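Stage II sporulation protein SA (Bacillus subtilis, PDB 3O6Q) acts as the toxin of a type II toxin-antitoxin system, whose expression without the antitoxin SpoIISB leads to plasmolysis zones, holes in the peptidoglycan and cell death. Local coordinates at residues 16-19 against 20-24; 26-29 against 30-34; 88-91 against 92-96. All blocks are in the same frame, centred on the assembly; numbering follows the deposited sequence.

The chain is the part of this membrane protein predicted to be cytoplasmic. Contacts 1 and 2 follow one another along one long helix, 7-35, with centres about 15 Å apart; beyond adjoining in sequence, their segments do not touch each other. Both face the second subunit, and both are also met by a chain of another protein, probably the antitoxin SpoIISB. Contact 3 belongs to the short helix 88-96, at about 30 Å from contact 1 and 33 Å from contact 2, centre to centre; its nearest atoms stay about 16 and 21 Å away from theirs. Contacts 2 and 3 lie on opposite sides of the chain's centre, and no other protein chain of the assembly touches contact 3.

Contact 1 (16-19 against 20-24)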
ATOM      1  N   ASN A  16     -13.313 -12.714  -6.234  1.00 52.96           N
ATOM      2  CA  ASN A  16     -13.284 -11.777  -7.327  1.00 53.85           C
ATOM      3  C   ASN A  16     -13.510 -10.332  -6.873  1.00 53.13           C
ATOM      4  O   ASN A  16     -12.770  -9.438  -7.266  1.00 49.04           O
ATOM      5  CB  ASN A  16     -14.331 -12.172  -8.365  1.00 56.92           C
ATOM      6  CG  ASN A  16     -14.080 -11.544  -9.690  1.00 58.33           C
ATOM      7  OD1 ASN A  16     -12.961 -11.582 -10.185  1.00 60.88           O
ATOM      8  ND2 ASN A  16     -15.105 -10.946 -10.278  1.00 60.25           N
ATOM      9  N   GLU A  17     -14.523 -10.131  -6.039  1.00 56.02           N
ATOM     10  CA  GLU A  17     -14.814  -8.837  -5.452  1.00 58.72           C
ATOM     11  C   GLU A  17     -13.630  -8.319  -4.647  1.00 56.54           C
ATOM     12  O   GLU A  17     -13.212  -7.185  -4.848  1.00 62.82           O
ATOM     13  CB  GLU A  17     -16.071  -8.916  -4.598  1.00 67.60           C
ATOM     14  CG  GLU A  17     -16.322  -7.732  -3.644  1.00 74.35           C
ATOM     15  CD  GLU A  17     -16.817  -8.233  -2.278  1.00 84.61           C
ATOM     16  OE1 GLU A  17     -18.051  -8.307  -2.086  1.00 83.67           O
ATOM     17  OE2 GLU A  17     -15.973  -8.614  -1.422  1.00 91.68           O
HETATM   18  N   MSE A  18     -13.074  -9.141  -3.761  1.00 54.64           N
HETATM   19  CA  MSE A  18     -11.890  -8.763  -2.970  1.00 51.25           C
HETATM   20  C   MSE A  18     -10.729  -8.281  -3.853  1.00 47.28           C
HETATM   21  O   MSE A  18     -10.067  -7.294  -3.528  1.00 42.09           O
HETATM   22  CB  MSE A  18     -11.389  -9.961  -2.160  1.00 55.48           C
HETATM   23  CG  MSE A  18     -12.260 -10.379  -0.979  1.00 58.97           C
HETATM   24 SE   MSE A  18     -11.913  -9.278   0.591  1.00 76.04          SE
HETATM   25  CE  MSE A  18     -10.101  -9.797   1.092  1.00 60.00           C
ATOM     26  N   LEU A  19     -10.449  -9.005  -4.934  1.00 45.96           N
ATOM     27  CA  LEU A  19      -9.271  -8.705  -5.747  1.00 46.96           C
ATOM     28  C   LEU A  19      -9.464  -7.434  -6.549  1.00 43.62           C
ATOM     29  O   LEU A  19      -8.534  -6.648  -6.695  1.00 39.94           O
ATOM     30  CB  LEU A  19      -8.961  -9.842  -6.714  1.00 52.86           C
ATOM     31  CG  LEU A  19      -8.272 -11.092  -6.122  1.00 54.93           C
ATOM     32  CD1 LEU A  19      -8.415 -12.332  -7.027  1.00 51.79           C
ATOM     33  CD2 LEU A  19      -6.789 -10.783  -5.758  1.00 49.89           C
ATOM     34  N   HIS A  20     -10.673  -7.234  -7.048  1.00 44.02           N
ATOM     35  CA  HIS A  20     -11.016  -6.013  -7.762  1.00 45.31           C
ATOM     36  C   HIS A  20     -10.965  -4.822  -6.853  1.00 42.69           C
ATOM     37  O   HIS A  20     -10.329  -3.806  -7.165  1.00 43.44           O
ATOM     38  CB  HIS A  20     -12.403  -6.121  -8.374  1.00 47.44           C
ATOM     39  CG  HIS A  20     -12.399  -6.630  -9.768  1.00 50.62           C
ATOM     40  ND1 HIS A  20     -12.861  -7.882 -10.102  1.00 56.17           N
ATOM     41  CD2 HIS A  20     -11.999  -6.054 -10.926  1.00 54.59           C
ATOM     42  CE1 HIS A  20     -12.754  -8.056 -11.410  1.00 58.62           C
ATOM     43  NE2 HIS A  20     -12.230  -6.964 -11.934  1.00 58.27           N
HETATM   44  N   MSE A  21     -11.627  -4.954  -5.725  1.00 42.69           N
HETATM   45  CA  MSE A  21     -11.753  -3.851  -4.806  1.00 45.03           C
HETATM   46  C   MSE A  21     -10.426  -3.354  -4.297  1.00 42.78           C
HETATM   47  O   MSE A  21     -10.198  -2.152  -4.260  1.00 41.64           O
HETATM   48  CB  MSE A  21     -12.619  -4.260  -3.635  1.00 53.36           C
HETATM   49  CG  MSE A  21     -12.975  -3.166  -2.691  1.00 65.13           C
HETATM   50 SE   MSE A  21     -13.860  -4.039  -1.187  1.00 96.12          SE
HETATM   51  CE  MSE A  21     -15.682  -3.907  -1.938  1.00 82.61           C
ATOM     52  N   TYR A  22      -9.544  -4.263  -3.880  1.00 39.38           N
ATOM     53  CA  TYR A  22      -8.284  -3.845  -3.328  1.00 35.82           C
ATOM     54  C   TYR A  22      -7.261  -3.499  -4.405  1.00 35.22           C
ATOM     55  O   TYR A  22      -6.375  -2.694  -4.168  1.00 31.65           O
ATOM     56  CB  TYR A  22      -7.808  -4.847  -2.275  1.00 36.88           C
ATOM     57  CG  TYR A  22      -8.672  -4.746  -1.020  1.00 35.53           C
ATOM     58  CD1 TYR A  22      -8.662  -3.589  -0.255  1.00 33.94           C
ATOM     59  CD2 TYR A  22      -9.547  -5.775  -0.654  1.00 35.20           C
ATOM     60  CE1 TYR A  22      -9.485  -3.455   0.866  1.00 34.69           C
ATOM     61  CE2 TYR A  22     -10.370  -5.654   0.476  1.00 35.73           C
ATOM     62  CZ  TYR A  22     -10.336  -4.492   1.239  1.00 34.87           C
ATOM     63  OH  TYR A  22     -11.137  -4.370   2.361  1.00 32.81           O
ATOM     64  N   LEU A  23      -7.401  -4.043  -5.611  1.00 37.51           N
ATOM     65  CA  LEU A  23      -6.650  -3.501  -6.732  1.00 36.54           C
ATOM     66  C   LEU A  23      -7.070  -2.058  -6.996  1.00 39.46           C
ATOM     67  O   LEU A  23      -6.197  -1.190  -7.154  1.00 39.56           O
ATOM     68  CB  LEU A  23      -6.828  -4.346  -7.980  1.00 37.55           C
ATOM     69  CG  LEU A  23      -6.168  -3.811  -9.276  1.00 36.30           C
ATOM     70  CD1 LEU A  23      -4.701  -3.618  -9.127  1.00 33.26           C
ATOM     71  CD2 LEU A  23      -6.492  -4.727 -10.436  1.00 36.48           C
ATOM     72  N   ASN A  24      -8.379  -1.785  -7.023  1.00 41.85           N
ATOM     73  CA  ASN A  24      -8.873  -0.402  -7.251  1.00 42.45           C
ATOM     74  C   ASN A  24      -8.422   0.572  -6.152  1.00 39.05           C
ATOM     75  O   ASN A  24      -7.970   1.709  -6.425  1.00 39.24           O
ATOM     76  CB  ASN A  24     -10.401  -0.330  -7.371  1.00 44.31           C
ATOM     77  CG  ASN A  24     -10.942  -0.992  -8.640  1.00 54.06           C
ATOM     78  OD1 ASN A  24     -10.211  -1.206  -9.612  1.00 61.31           O
ATOM     79  ND2 ASN A  24     -12.250  -1.301  -8.642  1.00 58.59           N
TER
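A Met-aromatic contact one turn apart on helix 7-35 joins M18, a selenomethionine here, to Y22. The two side chains run side by side and point the same way. SE of M18 meets the rim of the tyrosine ring, lying in its plane 5.3 Å from the centroid, and its nearest ring atom is Y22 CE2 at 3.9 Å. A bend at chi2 of M18 (-82°) brings SE to the ring edge, and the methyl CE also comes close to Y22 CE2. The hydroxyl of Y22 is hydrogen-bonded to D134 OD2 and to T131 OG1, and its ring stacks on F133, which ties this turn to the start of helix 132-148 and to T131 just before it.

The backbone carries the regular i to i+4 ladder of an alpha-helix: M21 N gives a hydrogen bond of 2.9 Å to E17 O, and L23 N one of 3.0 Å to L19 O. On another side of the helix N16 O takes two donors. H20 N reaches it at 3.1 Å. The second, H20 ND1, comes at 3.2 Å with a bent 140° angle, from the opposite face of the carbonyl plane and well above that plane. This second bond ties the imidazole back to the preceding turn. The side chain of N16 runs alongside that of H20, pointing the same way. H20 stacks on an aromatic side chain of the chain of another protein, while L19 packs on N15 of the second subunit.

Contact 2 (26-29 against 30-34); sequences LKTY and QYLLK
Apolar packing along the buried turns near the end of helix 7-35 makes this a local contact, with L33 set over the ring of Y29. One methyl, L33 CD1, sits above a face of the tyrosine in a CH-pi contact, 3.9 Å from the centroid and 30° off the ring normal. It is displaced toward one side of the ring, since its closest approach is to Y29 CE2, at 3.4 Å. The leucine comes slantwise over the ring: chi1 of 168° sends the tyrosine ring outward from the helix, and L33, its CB directed toward the preceding turn, reaches back to lay CD1 on it.

T28 and L32 form a second pair one turn apart. They point the same way, and T28 CG2 touches L32 CD1 at 3.8 Å. The threonine methyl is the branch that makes this contact, while OG1 turns back to the carbonyl oxygen of N24. T28 also packs on K62 and M63, and L32 on K62 and Y59, so this side of the helix faces helix 45-61 and what follows it.

The backbone beneath is unbroken alpha-helix: Q30 N bonds to L26 O at 3.0 Å, and L33 N to Y29 O at 2.9 Å.

Two polar atoms of buried side chains find partners across the dimer. Y29 OH bonds to the same hydroxyl of Y29 of the second subunit, and Q30 OE1 to T139 OG1 of that subunit. Since L26 and Y29 also pack on L137 in helix 132-148 of their own chain, the arrangement is consistent with a four-helix bundle at the dimer interface, helices 7-35 and 132-148 from each subunit.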
ATOM      1  N   LEU A  26      -5.927   0.272  -4.206  1.00 33.37           N
ATOM      2  CA  LEU A  26      -4.477   0.427  -4.247  1.00 32.93           C
ATOM      3  C   LEU A  26      -4.061   1.302  -5.443  1.00 32.61           C
ATOM      4  O   LEU A  26      -3.179   2.141  -5.318  1.00 31.37           O
ATOM      5  CB  LEU A  26      -3.769  -0.937  -4.223  1.00 34.06           C
ATOM      6  CG  LEU A  26      -2.235  -0.797  -4.093  1.00 35.96           C
ATOM      7  CD1 LEU A  26      -1.805  -0.027  -2.815  1.00 30.90           C
ATOM      8  CD2 LEU A  26      -1.559  -2.172  -4.198  1.00 37.09           C
ATOM      9  N   LYS A  27      -4.747   1.156  -6.576  1.00 33.90           N
ATOM     10  CA  LYS A  27      -4.609   2.107  -7.690  1.00 34.00           C
ATOM     11  C   LYS A  27      -4.861   3.553  -7.280  1.00 32.77           C
ATOM     12  O   LYS A  27      -4.097   4.453  -7.596  1.00 37.65           O
ATOM     13  CB  LYS A  27      -5.581   1.750  -8.822  1.00 38.52           C
ATOM     14  CG  LYS A  27      -5.122   0.587  -9.676  1.00 41.15           C
ATOM     15  CD  LYS A  27      -6.193   0.088 -10.580  1.00 43.04           C
ATOM     16  CE  LYS A  27      -6.461   1.058 -11.712  1.00 47.67           C
ATOM     17  NZ  LYS A  27      -7.495   0.428 -12.588  1.00 50.40           N
ATOM     18  N   THR A  28      -5.949   3.789  -6.585  1.00 33.19           N
ATOM     19  CA  THR A  28      -6.224   5.121  -6.056  1.00 33.86           C
ATOM     20  C   THR A  28      -5.167   5.634  -5.117  1.00 33.43           C
ATOM     21  O   THR A  28      -4.761   6.776  -5.214  1.00 32.90           O
ATOM     22  CB  THR A  28      -7.580   5.145  -5.384  1.00 35.44           C
ATOM     23  OG1 THR A  28      -8.551   4.780  -6.386  1.00 37.56           O
ATOM     24  CG2 THR A  28      -7.944   6.539  -4.802  1.00 35.04           C
ATOM     25  N   TYR A  29      -4.733   4.790  -4.183  1.00 34.95           N
ATOM     26  CA  TYR A  29      -3.728   5.178  -3.180  1.00 34.44           C
ATOM     27  C   TYR A  29      -2.444   5.645  -3.884  1.00 33.24           C
ATOM     28  O   TYR A  29      -1.906   6.707  -3.594  1.00 31.92           O
ATOM     29  CB  TYR A  29      -3.496   3.976  -2.256  1.00 35.14           C
ATOM     30  CG  TYR A  29      -2.314   3.999  -1.300  1.00 36.02           C
ATOM     31  CD1 TYR A  29      -2.447   4.422   0.017  1.00 36.79           C
ATOM     32  CD2 TYR A  29      -1.094   3.462  -1.678  1.00 39.37           C
ATOM     33  CE1 TYR A  29      -1.362   4.374   0.928  1.00 36.81           C
ATOM     34  CE2 TYR A  29      -0.010   3.394  -0.773  1.00 37.99           C
ATOM     35  CZ  TYR A  29      -0.151   3.872   0.505  1.00 37.65           C
ATOM     36  OH  TYR A  29       0.928   3.861   1.359  1.00 41.42           O
ATOM     37  N   GLN A  30      -1.979   4.848  -4.832  1.00 34.35           N
ATOM     38  CA  GLN A  30      -0.759   5.147  -5.545  1.00 34.78           C
ATOM     39  C   GLN A  30      -0.940   6.394  -6.387  1.00 37.00           C
ATOM     40  O   GLN A  30      -0.042   7.201  -6.456  1.00 37.03           O
ATOM     41  CB  GLN A  30      -0.367   3.987  -6.433  1.00 36.49           C
ATOM     42  CG  GLN A  30       0.979   4.195  -7.145  1.00 36.19           C
ATOM     43  CD  GLN A  30       0.881   4.544  -8.642  1.00 37.99           C
ATOM     44  OE1 GLN A  30       1.785   4.193  -9.431  1.00 40.73           O
ATOM     45  NE2 GLN A  30      -0.193   5.247  -9.036  1.00 34.84           N
ATOM     46  N   TYR A  31      -2.102   6.553  -7.023  1.00 38.47           N
ATOM     47  CA  TYR A  31      -2.327   7.715  -7.865  1.00 38.60           C
ATOM     48  C   TYR A  31      -2.251   8.979  -7.039  1.00 36.87           C
ATOM     49  O   TYR A  31      -1.617   9.988  -7.449  1.00 36.20           O
ATOM     50  CB  TYR A  31      -3.654   7.607  -8.595  1.00 42.87           C
ATOM     51  CG  TYR A  31      -3.954   8.799  -9.483  1.00 47.48           C
ATOM     52  CD1 TYR A  31      -3.635   8.785 -10.840  1.00 48.15           C
ATOM     53  CD2 TYR A  31      -4.584   9.915  -8.976  1.00 49.76           C
ATOM     54  CE1 TYR A  31      -3.909   9.863 -11.660  1.00 48.29           C
ATOM     55  CE2 TYR A  31      -4.849  11.007  -9.783  1.00 53.34           C
ATOM     56  CZ  TYR A  31      -4.511  10.974 -11.121  1.00 53.62           C
ATOM     57  OH  TYR A  31      -4.810  12.076 -11.902  1.00 59.62           O
ATOM     58  N   LEU A  32      -2.856   8.939  -5.851  1.00 35.23           N
ATOM     59  CA  LEU A  32      -2.829  10.109  -4.953  1.00 35.46           C
ATOM     60  C   LEU A  32      -1.434  10.382  -4.386  1.00 37.39           C
ATOM     61  O   LEU A  32      -1.009  11.507  -4.288  1.00 41.32           O
ATOM     62  CB  LEU A  32      -3.827   9.951  -3.840  1.00 34.24           C
ATOM     63  CG  LEU A  32      -5.311   9.924  -4.221  1.00 35.03           C
ATOM     64  CD1 LEU A  32      -6.095   9.389  -3.010  1.00 34.85           C
ATOM     65  CD2 LEU A  32      -5.816  11.295  -4.615  1.00 33.83           C
ATOM     66  N   LEU A  33      -0.692   9.355  -4.028  1.00 38.08           N
ATOM     67  CA  LEU A  33       0.658   9.590  -3.569  1.00 37.07           C
ATOM     68  C   LEU A  33       1.434  10.279  -4.693  1.00 36.93           C
ATOM     69  O   LEU A  33       2.267  11.116  -4.438  1.00 39.49           O
ATOM     70  CB  LEU A  33       1.324   8.265  -3.120  1.00 34.35           C
ATOM     71  CG  LEU A  33       0.979   7.817  -1.689  1.00 34.00           C
ATOM     72  CD1 LEU A  33       1.572   6.401  -1.324  1.00 30.58           C
ATOM     73  CD2 LEU A  33       1.393   8.873  -0.610  1.00 33.66           C
ATOM     74  N   LYS A  34       1.129   9.951  -5.933  1.00 40.89           N
ATOM     75  CA  LYS A  34       1.866  10.478  -7.078  1.00 47.37           C
ATOM     76  C   LYS A  34       1.452  11.910  -7.398  1.00 48.87           C
ATOM     77  O   LYS A  34       2.301  12.721  -7.689  1.00 55.95           O
ATOM     78  CB  LYS A  34       1.625   9.577  -8.305  1.00 54.44           C
ATOM     79  CG  LYS A  34       2.791   9.362  -9.283  1.00 64.48           C
ATOM     80  CD  LYS A  34       2.313   8.781 -10.641  1.00 81.48           C
ATOM     81  CE  LYS A  34       3.498   8.178 -11.457  1.00 89.07           C
ATOM     82  NZ  LYS A  34       3.194   6.839 -12.111  1.00 75.33           N
TER

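Contact 3 (88-91 against 92-96); sequences PADV and QTRLD
A89 O is approached by both the backbone and the side chain of T93. T93 N donates a hydrogen bond of 3.0 Å to it, somewhat bent at 145°, and T93 OG1 stands at the same 3.0 Å. That hydroxyl also lies 3.1 Å from D90 O, so its single proton has two carbonyl acceptors within reach and the choice between them is not settled. Either way the chi1 of T93, 42°, explains the placing: OG1 falls between its own backbone nitrogen and carbonyl carbon, and is thereby turned back along the helix to the preceding turn.

The other rungs are plain alpha-helix. Q92 N bonds to P88 O at 2.8 Å, and L95 N bonds to V91 O. At the start of this short helix, 88-96, D87 OD1 accepts from D90 N.

The helix lies over one side of the antiparallel sheet, and its buried residues make the join. V91 and L95 stand side by side, CG1 of V91 and CD1 of L95 touching at 4.1 Å, and both pack on L110 in strand 108-115; V91 also meets Y101, and L95 also meets P112.

D90 and R94 likewise run side by side, but their charges do not close a salt bridge: D90 OD2 is 4.2 Å from R94 NE, and its nearest atom on the arginine is CG, at 4.0 Å. The carboxylate and guanidinium planes stand 74° apart. Both side chains touch Y101, and R94 NH1 makes a weak hydrogen bond to V100 O. Toward helix 75-82, Q92 OE1 accepts from Q75 NE2, and D96 OD2 forms a salt bridge with K78 NZ of that helix and a hydrogen bond with Y72 OH in the loop before it.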
ATOM      1  N   PRO A  88     -21.335  -2.923  23.162  1.00 74.70           N
ATOM      2  CA  PRO A  88     -20.462  -1.793  23.538  1.00 73.21           C
ATOM      3  C   PRO A  88     -19.404  -2.088  24.607  1.00 70.61           C
ATOM      4  O   PRO A  88     -18.275  -1.643  24.483  1.00 70.64           O
ATOM      5  CB  PRO A  88     -21.442  -0.733  24.060  1.00 74.62           C
ATOM      6  CG  PRO A  88     -22.751  -1.099  23.498  1.00 76.74           C
ATOM      7  CD  PRO A  88     -22.760  -2.587  23.313  1.00 76.21           C
ATOM      8  N   ALA A  89     -19.759  -2.805  25.655  1.00 73.21           N
ATOM      9  CA  ALA A  89     -18.787  -3.157  26.688  1.00 75.07           C
ATOM     10  C   ALA A  89     -17.607  -3.933  26.086  1.00 71.91           C
ATOM     11  O   ALA A  89     -16.458  -3.689  26.451  1.00 73.03           O
ATOM     12  CB  ALA A  89     -19.478  -3.954  27.825  1.00 75.79           C
ATOM     13  N   ASP A  90     -17.893  -4.841  25.153  1.00 70.59           N
ATOM     14  CA  ASP A  90     -16.851  -5.652  24.513  1.00 73.64           C
ATOM     15  C   ASP A  90     -16.002  -4.791  23.574  1.00 67.93           C
ATOM     16  O   ASP A  90     -14.759  -4.866  23.585  1.00 65.68           O
ATOM     17  CB  ASP A  90     -17.464  -6.842  23.730  1.00 79.68           C
ATOM     18  CG  ASP A  90     -16.495  -7.432  22.625  1.00 86.38           C
ATOM     19  OD1 ASP A  90     -16.878  -7.423  21.430  1.00 88.36           O
ATOM     20  OD2 ASP A  90     -15.353  -7.875  22.920  1.00 93.44           O
ATOM     21  N   VAL A  91     -16.672  -4.001  22.743  1.00 62.84           N
ATOM     22  CA  VAL A  91     -15.963  -3.123  21.839  1.00 60.35           C
ATOM     23  C   VAL A  91     -15.019  -2.260  22.662  1.00 56.92           C
ATOM     24  O   VAL A  91     -13.842  -2.160  22.362  1.00 54.72           O
ATOM     25  CB  VAL A  91     -16.926  -2.239  21.009  1.00 61.01           C
ATOM     26  CG1 VAL A  91     -16.132  -1.291  20.090  1.00 58.51           C
ATOM     27  CG2 VAL A  91     -17.912  -3.097  20.199  1.00 58.79           C
ATOM     28  N   GLN A  92     -15.531  -1.670  23.725  1.00 58.64           N
ATOM     29  CA  GLN A  92     -14.728  -0.781  24.552  1.00 59.63           C
ATOM     30  C   GLN A  92     -13.537  -1.470  25.172  1.00 60.00           C
ATOM     31  O   GLN A  92     -12.467  -0.871  25.247  1.00 62.25           O
ATOM     32  CB  GLN A  92     -15.586  -0.170  25.659  1.00 61.72           C
ATOM     33  CG  GLN A  92     -14.969   1.049  26.312  1.00 63.46           C
ATOM     34  CD  GLN A  92     -15.774   1.608  27.428  1.00 65.61           C
ATOM     35  OE1 GLN A  92     -16.647   2.418  27.195  1.00 68.32           O
ATOM     36  NE2 GLN A  92     -15.453   1.232  28.654  1.00 67.36           N
ATOM     37  N   THR A  93     -13.709  -2.703  25.632  1.00 61.99           N
ATOM     38  CA  THR A  93     -12.607  -3.375  26.309  1.00 65.81           C
ATOM     39  C   THR A  93     -11.502  -3.640  25.291  1.00 64.73           C
ATOM     40  O   THR A  93     -10.323  -3.434  25.580  1.00 64.82           O
ATOM     41  CB  THR A  93     -13.051  -4.606  27.207  1.00 69.64           C
ATOM     42  OG1 THR A  93     -14.047  -5.388  26.546  1.00 70.97           O
ATOM     43  CG2 THR A  93     -13.644  -4.111  28.552  1.00 68.96           C
ATOM     44  N   ARG A  94     -11.871  -3.997  24.065  1.00 69.20           N
ATOM     45  CA  ARG A  94     -10.859  -4.241  23.025  1.00 67.68           C
ATOM     46  C   ARG A  94     -10.066  -2.987  22.764  1.00 61.93           C
ATOM     47  O   ARG A  94      -8.838  -3.001  22.733  1.00 64.04           O
ATOM     48  CB  ARG A  94     -11.472  -4.653  21.684  1.00 72.59           C
ATOM     49  CG  ARG A  94     -12.077  -6.032  21.572  1.00 83.52           C
ATOM     50  CD  ARG A  94     -11.554  -6.685  20.278  1.00 85.23           C
ATOM     51  NE  ARG A  94     -12.413  -7.780  19.858  1.00 93.15           N
ATOM     52  CZ  ARG A  94     -12.587  -8.165  18.592  1.00100.63           C
ATOM     53  NH1 ARG A  94     -11.981  -7.541  17.577  1.00 95.92           N
ATOM     54  NH2 ARG A  94     -13.398  -9.181  18.335  1.00107.18           N
ATOM     55  N   LEU A  95     -10.782  -1.898  22.566  1.00 57.88           N
ATOM     56  CA  LEU A  95     -10.148  -0.662  22.217  1.00 57.15           C
ATOM     57  C   LEU A  95      -9.279  -0.155  23.353  1.00 59.45           C
ATOM     58  O   LEU A  95      -8.129   0.235  23.131  1.00 57.22           O
ATOM     59  CB  LEU A  95     -11.203   0.373  21.862  1.00 58.10           C
ATOM     60  CG  LEU A  95     -11.943   0.172  20.549  1.00 55.08           C
ATOM     61  CD1 LEU A  95     -12.980   1.262  20.523  1.00 52.50           C
ATOM     62  CD2 LEU A  95     -11.006   0.258  19.368  1.00 50.94           C
ATOM     63  N   ASP A  96      -9.820  -0.203  24.574  1.00 64.44           N
ATOM     64  CA  ASP A  96      -9.066   0.153  25.781  1.00 67.46           C
ATOM     65  C   ASP A  96      -7.794  -0.646  25.894  1.00 67.20           C
ATOM     66  O   ASP A  96      -6.759  -0.102  26.281  1.00 66.78           O
ATOM     67  CB  ASP A  96      -9.891  -0.062  27.052  1.00 69.71           C
ATOM     68  CG  ASP A  96     -11.074   0.893  27.162  1.00 70.91           C
ATOM     69  OD1 ASP A  96     -11.906   0.692  28.073  1.00 74.77           O
ATOM     70  OD2 ASP A  96     -11.184   1.834  26.340  1.00 68.23           O
TER